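Local atomic coordinates of carbohydrate esterase family 2 (CE2) (PDB entry 4XVH), a protein that probably removes acetyl groups from xylan as a family 2 carbohydrate esterase, pairing an SGNH-type hydrolase domain with a jelly-roll beta-sandwich domain. Residues V22-T27 / G93-D98. Residues are numbered along the deposited sequence; the frame is centred on the assembly and turned at random.
Sequences VSFAFT and GNITTD
Phe24 and Phe26 face Ile95 and Thr97 across the gap between two strands running in nearly the same direction, their axes 27° apart and 8.6 Å at closest approach, too far for strand pairing, as expected of two sheets packed face to face. The CA atoms of Phe26 and Thr97 lie 7.1 Å apart, those of Phe24 and Ile95 9.4 Å, so the layers converge toward the C-terminal end of both segments. Ile95 carries most of the apolar contact: a chi1 of -56° sets CG2 anti to the backbone N and CG1 beside it, sending the two branches to different partners. CG2 sits over one face of the Phe24 ring, 4.0 Å from the centroid and 20° off the normal, a CH-pi contact displaced toward CZ. CD1 passes the CE1 side of that ring to within 4.1 Å of Val22 CG2. With the ring cut back to an alanine, Ile95 CG2 would probably lose its aromatic platform and a gap would be likely to open between the sheets. Farther along, Thr97 OG1 approaches the Phe26 ring obliquely, 3.2 Å from CD2; hydrogen bonds to Ser30 O and Gly99 N should hold the hydroxyl there. The arrangement is a beta-sandwich interior, consistent with the jelly-roll domain: strand 21-28 pairs with 73-81 and 100-102 in one sheet, strand 88-97 with 31-40 in the other, whose Ala31 and Ile33 also pack against Phe24.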
loop_
_atom_site.group_PDB
_atom_site.type_symbol
_atom_site.label_atom_id
_atom_site.label_comp_id
_atom_site.label_asym_id
_atom_site.label_seq_id
_atom_site.Cartn_x
_atom_site.Cartn_y
_atom_site.Cartn_z
ATOM N N VAL A 22 -12.247 4.899 6.069
ATOM C CA VAL A 22 -13.458 5.692 5.823
ATOM C C VAL A 22 -13.200 7.151 6.141
ATOM O O VAL A 22 -12.321 7.481 6.973
ATOM C CB VAL A 22 -14.673 5.205 6.657
ATOM C CG1 VAL A 22 -15.121 3.790 6.239
ATOM C CG2 VAL A 22 -14.366 5.271 8.173
ATOM N N SER A 23 -13.918 8.032 5.456
ATOM C CA SER A 23 -13.848 9.456 5.722
ATOM C C SER A 23 -15.264 10.003 5.852
ATOM O O SER A 23 -16.131 9.669 5.034
ATOM C CB SER A 23 -13.078 10.181 4.597
ATOM O OG SER A 23 -13.362 11.579 4.566
ATOM N N PHE A 24 -15.513 10.845 6.842
ATOM C CA PHE A 24 -16.836 11.441 6.972
ATOM C C PHE A 24 -16.727 12.710 7.797
ATOM O O PHE A 24 -15.641 13.058 8.295
ATOM C CB PHE A 24 -17.844 10.434 7.579
ATOM C CG PHE A 24 -17.495 9.933 8.979
ATOM C CD1 PHE A 24 -16.700 8.810 9.153
ATOM C CD2 PHE A 24 -18.017 10.565 10.110
ATOM C CE1 PHE A 24 -16.394 8.337 10.449
ATOM C CE2 PHE A 24 -17.720 10.114 11.417
ATOM C CZ PHE A 24 -16.912 8.994 11.586
ATOM N N ALA A 25 -17.830 13.437 7.894
ATOM C CA ALA A 25 -17.854 14.613 8.739
ATOM C C ALA A 25 -19.171 14.608 9.489
ATOM O O ALA A 25 -20.169 14.047 9.006
ATOM C CB ALA A 25 -17.685 15.882 7.913
ATOM N N PHE A 26 -19.182 15.197 10.678
ATOM C CA PHE A 26 -20.413 15.268 11.433
ATOM C C PHE A 26 -20.458 16.580 12.199
ATOM O O PHE A 26 -19.438 17.271 12.353
ATOM C CB PHE A 26 -20.544 14.078 12.397
ATOM C CG PHE A 26 -19.561 14.108 13.544
ATOM C CD1 PHE A 26 -18.245 13.688 13.365
ATOM C CD2 PHE A 26 -19.956 14.529 14.801
ATOM C CE1 PHE A 26 -17.342 13.707 14.407
ATOM C CE2 PHE A 26 -19.055 14.561 15.857
ATOM C CZ PHE A 26 -17.750 14.151 15.669
ATOM N N THR A 27 -21.644 16.928 12.680
ATOM C CA THR A 27 -21.696 17.982 13.657
ATOM C C THR A 27 -22.291 17.429 14.947
ATOM O O THR A 27 -23.290 16.720 14.944
ATOM C CB THR A 27 -22.467 19.191 13.134
ATOM O OG1 THR A 27 -22.337 20.261 14.077
ATOM C CG2 THR A 27 -23.925 18.860 12.918
ATOM N N GLY A 93 -18.953 -2.049 10.884
ATOM C CA GLY A 93 -20.395 -2.033 11.081
ATOM C C GLY A 93 -20.987 -0.698 10.644
ATOM O O GLY A 93 -20.602 -0.150 9.603
ATOM N N ASN A 94 -21.916 -0.162 11.428
ATOM C CA ASN A 94 -22.485 1.137 11.109
ATOM C C ASN A 94 -21.812 2.306 11.832
ATOM O O ASN A 94 -21.287 2.159 12.930
ATOM C CB ASN A 94 -23.969 1.126 11.404
ATOM C CG ASN A 94 -24.723 0.197 10.474
ATOM O OD1 ASN A 94 -24.455 0.147 9.272
ATOM N ND2 ASN A 94 -25.721 -0.512 11.025
ATOM N N ILE A 95 -21.825 3.463 11.180
ATOM C CA ILE A 95 -21.233 4.660 11.733
ATOM C C ILE A 95 -22.314 5.562 12.277
ATOM O O ILE A 95 -23.292 5.839 11.584
ATOM C CB ILE A 95 -20.411 5.401 10.688
ATOM C CG1 ILE A 95 -19.365 4.428 10.118
ATOM C CG2 ILE A 95 -19.798 6.663 11.315
ATOM C CD1 ILE A 95 -18.298 5.047 9.237
ATOM N N THR A 96 -22.144 6.005 13.522
ATOM C CA THR A 96 -23.178 6.796 14.195
ATOM C C THR A 96 -22.581 8.082 14.764
ATOM O O THR A 96 -21.379 8.180 14.927
ATOM C CB THR A 96 -23.842 6.012 15.333
ATOM O OG1 THR A 96 -22.838 5.623 16.277
ATOM C CG2 THR A 96 -24.548 4.771 14.803
ATOM N N THR A 97 -23.432 9.066 15.035
ATOM C CA THR A 97 -23.008 10.289 15.711
ATOM C C THR A 97 -24.060 10.700 16.723
ATOM O O THR A 97 -25.206 10.271 16.626
ATOM C CB THR A 97 -22.771 11.459 14.730
ATOM O OG1 THR A 97 -22.441 12.632 15.476
ATOM C CG2 THR A 97 -24.017 11.749 13.909
ATOM N N ASP A 98 -23.679 11.523 17.690
ATOM C CA ASP A 98 -24.653 12.061 18.630
ATOM C C ASP A 98 -25.342 13.316 18.086
ATOM O O ASP A 98 -26.196 13.892 18.745
ATOM C CB ASP A 98 -24.000 12.352 19.979
ATOM C CG ASP A 98 -23.039 13.535 19.934
ATOM O OD1 ASP A 98 -22.550 13.913 18.850
ATOM O OD2 ASP A 98 -22.751 14.075 21.016
#